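Local coordinates for acetyl-CoA hydrolase/transferase family protein (Porphyromonas gingivalis, PDB 2NVV) that probably hydrolyses acetyl-CoA or transfers coenzyme A between acetate and another acyl group, and carries bound zinc, at residues His16-Val21 / Ala76-Thr81; Ala29-Val34 / Ala61-Arg66; Ile144-Cys149 / Leu173-Asp178. One frame throughout, in Å; residues are numbered along the deposited sequence.

Contact 1 of 3, residues His16-Val21 / Ala76-Thr81; sequences HHNDNV and AVKFRT
The carboxamide of N20 and the phenyl ring of F79 meet with their planes 72° apart, the amide oxygen leading. OD1 of N20 comes to 3.3 Å from CE2 of F79, with CZ slightly farther off, and it approaches the ring obliquely. A second aromatic, F58, stands edge-to-face against the F79 ring, while N20 also touches F58. The other end of the amide is engaged elsewhere: ND2 of N20 donates to the backbone oxygen of K119, which fixes the rotation of the group and leaves OD1 turned to the ring. Within 16-21, the imidazole of H17 has CB of its neighbour N18 over the centre of one face, 4.0 Å above the plane. The N20-F79 pair illustrates how two parallel strands with a third between them can still touch through side chains, near the N-terminal ends of a Rossmann-like sheet. Strand 55-58 runs between 20-23 and 77-81, its backbone hydrogen-bonded to D19 and V21, so the direct contact of the two segments passes from side chain to side chain near the starts of the strands. At the exposed margin, NZ of K78 donates to OD1 of N18 over 2.9 Å, arriving from above the carbonyl plane and 43° out of it. The lysine chain bends at its third torsion (chi3 -56°), which swings CE and NZ over to the asparagine. N18 itself occupies the third position of a type II turn, closed by D19 N bonding to H16 O at 3.0 Å. Its positive phi belongs to that turn. A further bond ties the same corner: H16 N donates to OD2 of D19 at 2.7 Å, from above the carboxylate plane, and this oxygen is also held in a salt bridge by R154.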
loop_
_atom_site.group_PDB
_atom_site.type_symbol
_atom_site.label_atom_id
_atom_site.label_comp_id
_atom_site.label_asym_id
_atom_site.label_seq_id
_atom_site.Cartn_x
_atom_site.Cartn_y
_atom_site.Cartn_z
ATOM N N HIS A 16 11.798 1.576 34.347
ATOM C CA HIS A 16 10.920 2.326 35.237
ATOM C C HIS A 16 9.564 2.598 34.606
ATOM O O HIS A 16 9.390 2.464 33.394
ATOM C CB HIS A 16 11.587 3.641 35.609
ATOM C CG HIS A 16 13.030 3.495 35.967
ATOM N ND1 HIS A 16 13.451 3.026 37.193
ATOM C CD2 HIS A 16 14.152 3.725 35.247
ATOM C CE1 HIS A 16 14.770 2.974 37.214
ATOM N NE2 HIS A 16 15.220 3.392 36.044
ATOM N N HIS A 17 8.600 2.979 35.433
ATOM C CA HIS A 17 7.269 3.263 34.937
ATOM C C HIS A 17 7.353 4.351 33.884
ATOM O O HIS A 17 8.127 5.305 34.021
ATOM C CB HIS A 17 6.360 3.714 36.080
ATOM C CG HIS A 17 5.086 4.347 35.620
ATOM N ND1 HIS A 17 4.784 5.672 35.861
ATOM C CD2 HIS A 17 4.052 3.850 34.901
ATOM C CE1 HIS A 17 3.618 5.963 35.311
ATOM N NE2 HIS A 17 3.154 4.874 34.722
ATOM N N ASN A 18 6.562 4.193 32.830
ATOM C CA ASN A 18 6.506 5.159 31.738
ATOM C C ASN A 18 7.707 5.120 30.796
ATOM O O ASN A 18 7.816 5.943 29.889
ATOM C CB ASN A 18 6.341 6.569 32.291
ATOM C CG ASN A 18 5.473 7.436 31.407
ATOM O OD1 ASN A 18 4.288 7.150 31.211
ATOM N ND2 ASN A 18 6.060 8.510 30.863
ATOM N N ASP A 19 8.614 4.177 31.013
ATOM C CA ASP A 19 9.760 4.036 30.131
ATOM C C ASP A 19 9.258 3.350 28.872
ATOM O O ASP A 19 8.309 2.574 28.920
ATOM C CB ASP A 19 10.845 3.147 30.749
ATOM C CG ASP A 19 11.833 3.911 31.611
ATOM O OD1 ASP A 19 11.912 5.159 31.505
ATOM O OD2 ASP A 19 12.556 3.250 32.391
ATOM N N ASN A 20 9.885 3.644 27.744
ATOM C CA ASN A 20 9.520 2.988 26.494
ATOM C C ASN A 20 10.593 1.941 26.263
ATOM O O ASN A 20 11.779 2.255 26.225
ATOM C CB ASN A 20 9.488 3.974 25.322
ATOM C CG ASN A 20 8.254 4.836 25.325
ATOM O OD1 ASN A 20 7.253 4.495 25.953
ATOM N ND2 ASN A 20 8.309 5.950 24.612
ATOM N N VAL A 21 10.182 0.693 26.114
ATOM C CA VAL A 21 11.147 -0.375 25.916
ATOM C C VAL A 21 11.019 -1.051 24.561
ATOM O O VAL A 21 9.917 -1.363 24.099
ATOM C CB VAL A 21 11.018 -1.451 27.028
ATOM C CG1 VAL A 21 12.183 -2.407 26.953
ATOM C CG2 VAL A 21 10.964 -0.785 28.398
ATOM N N ALA A 76 0.853 -4.098 32.689
ATOM C CA ALA A 76 1.910 -3.093 32.659
ATOM C C ALA A 76 2.193 -2.628 31.249
ATOM O O ALA A 76 3.303 -2.208 30.946
ATOM C CB ALA A 76 3.196 -3.666 33.289
ATOM N N VAL A 77 1.189 -2.695 30.389
ATOM C CA VAL A 77 1.361 -2.282 29.003
ATOM C C VAL A 77 0.697 -0.934 28.764
ATOM O O VAL A 77 -0.528 -0.874 28.669
ATOM C CB VAL A 77 0.708 -3.304 28.032
ATOM C CG1 VAL A 77 0.978 -2.906 26.602
ATOM C CG2 VAL A 77 1.215 -4.701 28.316
ATOM N N LYS A 78 1.475 0.141 28.657
ATOM C CA LYS A 78 0.858 1.445 28.414
ATOM C C LYS A 78 0.473 1.543 26.939
ATOM O O LYS A 78 -0.574 2.092 26.594
ATOM C CB LYS A 78 1.787 2.602 28.824
ATOM C CG LYS A 78 2.863 2.981 27.829
ATOM C CD LYS A 78 3.535 4.314 28.224
ATOM C CE LYS A 78 2.504 5.430 28.357
ATOM N NZ LYS A 78 3.123 6.778 28.590
ATOM N N PHE A 79 1.324 1.014 26.068
ATOM C CA PHE A 79 1.029 0.992 24.642
ATOM C C PHE A 79 1.893 -0.073 23.986
ATOM O O PHE A 79 2.991 -0.367 24.456
ATOM C CB PHE A 79 1.228 2.378 23.996
ATOM C CG PHE A 79 2.661 2.729 23.680
ATOM C CD1 PHE A 79 3.348 2.068 22.663
ATOM C CD2 PHE A 79 3.311 3.750 24.382
ATOM C CE1 PHE A 79 4.659 2.410 22.336
ATOM C CE2 PHE A 79 4.625 4.107 24.070
ATOM C CZ PHE A 79 5.304 3.428 23.036
ATOM N N ARG A 80 1.385 -0.647 22.897
ATOM C CA ARG A 80 2.072 -1.724 22.189
ATOM C C ARG A 80 2.071 -1.583 20.661
ATOM O O ARG A 80 1.069 -1.184 20.060
ATOM C CB ARG A 80 1.416 -3.053 22.576
ATOM C CG ARG A 80 1.989 -4.279 21.904
ATOM C CD ARG A 80 3.275 -4.721 22.567
ATOM N NE ARG A 80 3.708 -6.010 22.038
ATOM C CZ ARG A 80 4.136 -6.207 20.798
ATOM N NH1 ARG A 80 4.495 -7.423 20.399
ATOM N NH2 ARG A 80 4.220 -5.188 19.964
ATOM N N THR A 81 3.205 -1.929 20.050
ATOM C CA THR A 81 3.385 -1.888 18.595
ATOM C C THR A 81 4.515 -2.843 18.219
ATOM O O THR A 81 5.425 -3.082 19.011
ATOM C CB THR A 81 3.803 -0.502 18.077
ATOM O OG1 THR A 81 3.638 0.473 19.107
ATOM C CG2 THR A 81 2.964 -0.113 16.883
#

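Contact 2 of 3, residues Ala29-Val34 / Ala61-Arg66; sequences AGNPKV and ASTGAR
K33 lays its CB over the centre of one face of the R66 guanidinium, 3.8 Å above the plane, where a loop and a loop running into helix 65-73 follow neighbouring parallel strands of a Rossmann-like domain. Segment 29-34 comes after strand 20-23, and segment 61-66 comes after strand 55-58, so both lie beyond the C-terminal ends of the strands. The aliphatic part of the lysine thus serves as a platform for the flat cation, with CD of K33 also 3.9 Å from NH1 of R66. Farther along, the carboxamide of N31 and the side chain of T63 cross at about a right angle, OD1 of N31 resting 3.6 Å from the methyl CG2 of T63.

Outside this first shell, the charged ends diverge. NZ of K33 turns back at the last torsion (chi4 65°) and donates to O of N31 at 2.9 Å, in the carbonyl plane, while forming a salt bridge with E126. R66 pairs through NH2 with E214, and each cation therefore has its own carboxylate. OG1 of T63 is bonded to D68, which leaves the methyl to meet N31. S62 has its side chain about 7 Å from that of N374, a predicted CoA-binding residue. A water completes the join, donating to P32 O at 3.0 Å and accepting a weak bond from G64 N at 3.4 Å.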
loop_
_atom_site.group_PDB
_atom_site.type_symbol
_atom_site.label_atom_id
_atom_site.label_comp_id
_atom_site.label_asym_id
_atom_site.label_seq_id
_atom_site.Cartn_x
_atom_site.Cartn_y
_atom_site.Cartn_z
ATOM N N ALA A 29 11.185 -16.026 18.478
ATOM C CA ALA A 29 12.592 -16.163 18.093
ATOM C C ALA A 29 13.380 -14.844 18.201
ATOM O O ALA A 29 12.970 -13.818 17.642
ATOM C CB ALA A 29 12.689 -16.718 16.665
ATOM N N GLY A 30 14.506 -14.884 18.919
ATOM C CA GLY A 30 15.347 -13.706 19.082
ATOM C C GLY A 30 14.921 -12.726 20.162
ATOM O O GLY A 30 15.519 -11.670 20.310
ATOM N N ASN A 31 13.891 -13.088 20.922
ATOM C CA ASN A 31 13.356 -12.249 21.988
ATOM C C ASN A 31 13.866 -12.609 23.371
ATOM O O ASN A 31 14.155 -13.770 23.655
ATOM C CB ASN A 31 11.831 -12.353 22.012
ATOM C CG ASN A 31 11.161 -11.360 21.101
ATOM O OD1 ASN A 31 10.950 -10.206 21.464
ATOM N ND2 ASN A 31 10.831 -11.799 19.903
ATOM N N PRO A 32 13.983 -11.607 24.261
ATOM C CA PRO A 32 14.449 -11.855 25.622
ATOM C C PRO A 32 13.380 -12.721 26.307
ATOM O O PRO A 32 12.191 -12.543 26.049
ATOM C CB PRO A 32 14.556 -10.445 26.203
ATOM C CG PRO A 32 13.508 -9.686 25.440
ATOM C CD PRO A 32 13.749 -10.170 24.047
ATOM N N LYS A 33 13.802 -13.648 27.171
ATOM C CA LYS A 33 12.873 -14.563 27.830
ATOM C C LYS A 33 12.826 -14.556 29.364
ATOM O O LYS A 33 11.908 -15.132 29.959
ATOM C CB LYS A 33 13.177 -15.986 27.362
ATOM C CG LYS A 33 13.152 -16.160 25.869
ATOM C CD LYS A 33 13.839 -17.453 25.464
ATOM C CE LYS A 33 13.773 -17.672 23.956
ATOM N NZ LYS A 33 14.524 -16.652 23.192
ATOM N N VAL A 34 13.795 -13.919 30.012
ATOM C CA VAL A 34 13.802 -13.926 31.471
ATOM C C VAL A 34 13.678 -12.543 32.137
ATOM O O VAL A 34 13.110 -12.410 33.226
ATOM C CB VAL A 34 15.065 -14.673 31.991
ATOM C CG1 VAL A 34 16.281 -13.789 31.869
ATOM C CG2 VAL A 34 14.860 -15.128 33.428
ATOM N N ALA A 61 7.882 -8.075 15.937
ATOM C CA ALA A 61 6.571 -8.649 15.672
ATOM C C ALA A 61 6.091 -9.282 16.983
ATOM O O ALA A 61 6.155 -8.644 18.041
ATOM C CB ALA A 61 6.665 -9.684 14.570
ATOM N N SER A 62 5.626 -10.530 16.910
ATOM C CA SER A 62 5.145 -11.250 18.079
ATOM C C SER A 62 6.297 -11.645 18.998
ATOM O O SER A 62 7.460 -11.703 18.592
ATOM C CB SER A 62 4.366 -12.496 17.657
ATOM O OG SER A 62 5.157 -13.330 16.836
ATOM N N THR A 63 5.958 -11.906 20.254
ATOM C CA THR A 63 6.935 -12.282 21.259
ATOM C C THR A 63 6.372 -13.491 22.006
ATOM O O THR A 63 5.194 -13.829 21.857
ATOM C CB THR A 63 7.159 -11.102 22.227
ATOM O OG1 THR A 63 6.012 -10.931 23.063
ATOM C CG2 THR A 63 7.347 -9.828 21.444
ATOM N N GLY A 64 7.190 -14.159 22.808
ATOM C CA GLY A 64 6.667 -15.316 23.527
ATOM C C GLY A 64 5.606 -14.965 24.562
ATOM O O GLY A 64 5.170 -13.810 24.671
ATOM N N ALA A 65 5.175 -15.962 25.324
ATOM C CA ALA A 65 4.194 -15.729 26.374
ATOM C C ALA A 65 4.958 -15.140 27.565
ATOM O O ALA A 65 4.368 -14.607 28.504
ATOM C CB ALA A 65 3.529 -17.045 26.765
ATOM N N ARG A 66 6.284 -15.243 27.509
ATOM C CA ARG A 66 7.153 -14.748 28.576
ATOM C C ARG A 66 7.596 -13.318 28.310
ATOM O O ARG A 66 8.579 -12.842 28.870
ATOM C CB ARG A 66 8.361 -15.669 28.698
ATOM C CG ARG A 66 7.940 -17.117 28.766
ATOM C CD ARG A 66 9.008 -18.018 28.230
ATOM N NE ARG A 66 10.112 -18.149 29.159
ATOM C CZ ARG A 66 11.209 -18.839 28.894
ATOM N NH1 ARG A 66 11.336 -19.454 27.718
ATOM N NH2 ARG A 66 12.167 -18.924 29.807
HETATM O O HOH W 1 9.869 -14.110 24.877
#

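Contact 3 of 3, residues Ile144-Cys149 / Leu173-Asp178; sequences ILPTIC and LCEPLD
T147 and E175 lie obliquely to one another where the first turn of helix 145-151 faces a long loop. The helix lies in the connection between the parallel neighbours 122-127 and 154-160, a beta-alpha-beta crossover of the N-terminal Rossmann-like domain; the loop follows the second of these strands. OG1 of T147 donates to OE2 of E175 at 2.5 Å, reaching the carboxylate on its anti side and 25° out of its plane. The two torsions suit this meeting. In T147, OG1 sits beside the backbone N (chi1 -55°), which turns the hydroxyl to the loop, and E175 runs straight out beyond CG (chi2 -179°), carrying its carboxylate across to the helix.

The shaft of the same glutamate lies against P146, whose CB is 4.1 Å from CG of E175. CG of that proline in turn comes to 4.1 Å from O of C174, so the ring covers both the loop backbone and the glutamate's methylenes. A proline fits here because the first turn of a helix makes no use of its backbone N-H within the helix. I144 takes the N-cap position, and its carbonyl accepts from I148 N.

Two arginines share the negative charge: R113, on helix 108-113, bridges to OE2, and R150, on the helix itself, bridges to OE1. This pairing, together with the helix N terminus, would probably favour the ionised carboxylate. OE2 of E175 is thus gripped twice, by OG1 of T147 and by NH2 of R113.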
loop_
_atom_site.group_PDB
_atom_site.type_symbol
_atom_site.label_atom_id
_atom_site.label_comp_id
_atom_site.label_asym_id
_atom_site.label_seq_id
_atom_site.Cartn_x
_atom_site.Cartn_y
_atom_site.Cartn_z
ATOM N N ILE A 144 13.595 -5.192 14.803
ATOM C CA ILE A 144 14.059 -3.809 14.782
ATOM C C ILE A 144 15.290 -3.638 15.665
ATOM O O ILE A 144 15.565 -2.550 16.149
ATOM C CB ILE A 144 12.957 -2.835 15.273
ATOM C CG1 ILE A 144 12.638 -3.098 16.748
ATOM C CG2 ILE A 144 11.714 -3.006 14.423
ATOM C CD1 ILE A 144 11.554 -2.209 17.320
ATOM N N LEU A 145 16.028 -4.722 15.853
ATOM C CA LEU A 145 17.226 -4.733 16.674
ATOM C C LEU A 145 18.170 -3.554 16.487
ATOM O O LEU A 145 18.394 -2.782 17.417
ATOM C CB LEU A 145 18.002 -6.030 16.436
ATOM C CG LEU A 145 19.383 -6.158 17.101
ATOM C CD1 LEU A 145 19.234 -6.546 18.559
ATOM C CD2 LEU A 145 20.197 -7.210 16.380
ATOM N N PRO A 146 18.745 -3.397 15.282
ATOM C CA PRO A 146 19.664 -2.271 15.091
ATOM C C PRO A 146 19.125 -0.895 15.458
ATOM O O PRO A 146 19.869 -0.046 15.949
ATOM C CB PRO A 146 20.063 -2.388 13.615
ATOM C CG PRO A 146 18.937 -3.155 12.986
ATOM C CD PRO A 146 18.596 -4.171 14.036
ATOM N N THR A 147 17.835 -0.676 15.247
ATOM C CA THR A 147 17.254 0.614 15.558
ATOM C C THR A 147 17.064 0.826 17.059
ATOM O O THR A 147 17.353 1.911 17.561
ATOM C CB THR A 147 15.914 0.799 14.832
ATOM O OG1 THR A 147 16.113 0.594 13.427
ATOM C CG2 THR A 147 15.358 2.207 15.069
ATOM N N ILE A 148 16.590 -0.191 17.777
ATOM C CA ILE A 148 16.389 -0.031 19.213
ATOM C C ILE A 148 17.721 0.097 19.959
ATOM O O ILE A 148 17.806 0.780 20.976
ATOM C CB ILE A 148 15.539 -1.202 19.834
ATOM C CG1 ILE A 148 16.150 -2.556 19.509
ATOM C CG2 ILE A 148 14.118 -1.141 19.316
ATOM C CD1 ILE A 148 15.364 -3.713 20.073
ATOM N N CYS A 149 18.756 -0.560 19.448
ATOM C CA CYS A 149 20.078 -0.496 20.058
ATOM C C CYS A 149 20.699 0.876 19.838
ATOM O O CYS A 149 21.446 1.380 20.687
ATOM C CB CYS A 149 20.993 -1.559 19.461
ATOM S SG CYS A 149 20.693 -3.239 20.054
ATOM N N LEU A 173 22.953 -7.124 9.221
ATOM C CA LEU A 173 22.435 -5.989 9.980
ATOM C C LEU A 173 22.895 -4.622 9.518
ATOM O O LEU A 173 24.065 -4.423 9.212
ATOM C CB LEU A 173 22.792 -6.132 11.469
ATOM C CG LEU A 173 22.320 -7.329 12.310
ATOM C CD1 LEU A 173 20.902 -7.725 11.946
ATOM C CD2 LEU A 173 23.241 -8.487 12.089
ATOM N N CYS A 174 21.956 -3.682 9.477
ATOM C CA CYS A 174 22.251 -2.313 9.097
ATOM C C CYS A 174 20.998 -1.462 9.033
ATOM O O CYS A 174 19.881 -1.945 9.225
ATOM C CB CYS A 174 23.004 -2.246 7.748
ATOM S SG CYS A 174 22.192 -3.001 6.303
ATOM N N GLU A 175 21.216 -0.177 8.781
ATOM C CA GLU A 175 20.157 0.805 8.647
ATOM C C GLU A 175 20.616 1.736 7.554
ATOM O O GLU A 175 21.809 1.949 7.380
ATOM C CB GLU A 175 19.994 1.616 9.925
ATOM C CG GLU A 175 19.523 0.824 11.115
ATOM C CD GLU A 175 19.361 1.692 12.336
ATOM O OE1 GLU A 175 20.390 2.227 12.814
ATOM O OE2 GLU A 175 18.205 1.837 12.805
ATOM N N PRO A 176 19.673 2.308 6.798
ATOM C CA PRO A 176 20.055 3.228 5.724
ATOM C C PRO A 176 20.064 4.662 6.240
ATOM O O PRO A 176 19.548 4.945 7.317
ATOM C CB PRO A 176 18.958 3.011 4.694
ATOM C CG PRO A 176 17.758 2.852 5.571
ATOM C CD PRO A 176 18.246 1.946 6.695
ATOM N N LEU A 177 20.666 5.566 5.477
ATOM C CA LEU A 177 20.663 6.965 5.863
ATOM C C LEU A 177 19.195 7.365 5.725
ATOM O O LEU A 177 18.414 6.663 5.085
ATOM C CB LEU A 177 21.540 7.780 4.906
ATOM C CG LEU A 177 23.011 8.043 5.255
ATOM C CD1 LEU A 177 23.515 7.053 6.279
ATOM C CD2 LEU A 177 23.851 7.981 3.969
ATOM N N ASP A 178 18.805 8.476 6.329
ATOM C CA ASP A 178 17.425 8.911 6.238
ATOM C C ASP A 178 17.311 10.125 5.326
ATOM O O ASP A 178 18.281 10.850 5.101
ATOM C CB ASP A 178 16.892 9.221 7.636
ATOM C CG ASP A 178 16.757 7.973 8.496
ATOM O OD1 ASP A 178 16.999 8.049 9.721
ATOM O OD2 ASP A 178 16.403 6.911 7.941
#

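In the fold
Followed from the N terminus, the chain opens contact 1 at 16-21, runs through strand 20-23 and enters 29-34, the first half of contact 2. Helix 35-47 and strand 55-58 then lead to 61-66, which completes contact 2; helix 65-73 brings the chain to 76-81, where contact 1 closes. The smaller loop is therefore wholly enclosed by the larger, and the two touch through a probable hydrogen bond from R80 NH1 to A61 O. Contact 3 follows in series. Contact 1 joins 20-23 and 77-81 near their starts, contact 2 the connections beyond the C-terminal ends of 20-23 and 55-58; the third belongs to the later crossover from 122-127 to 154-160.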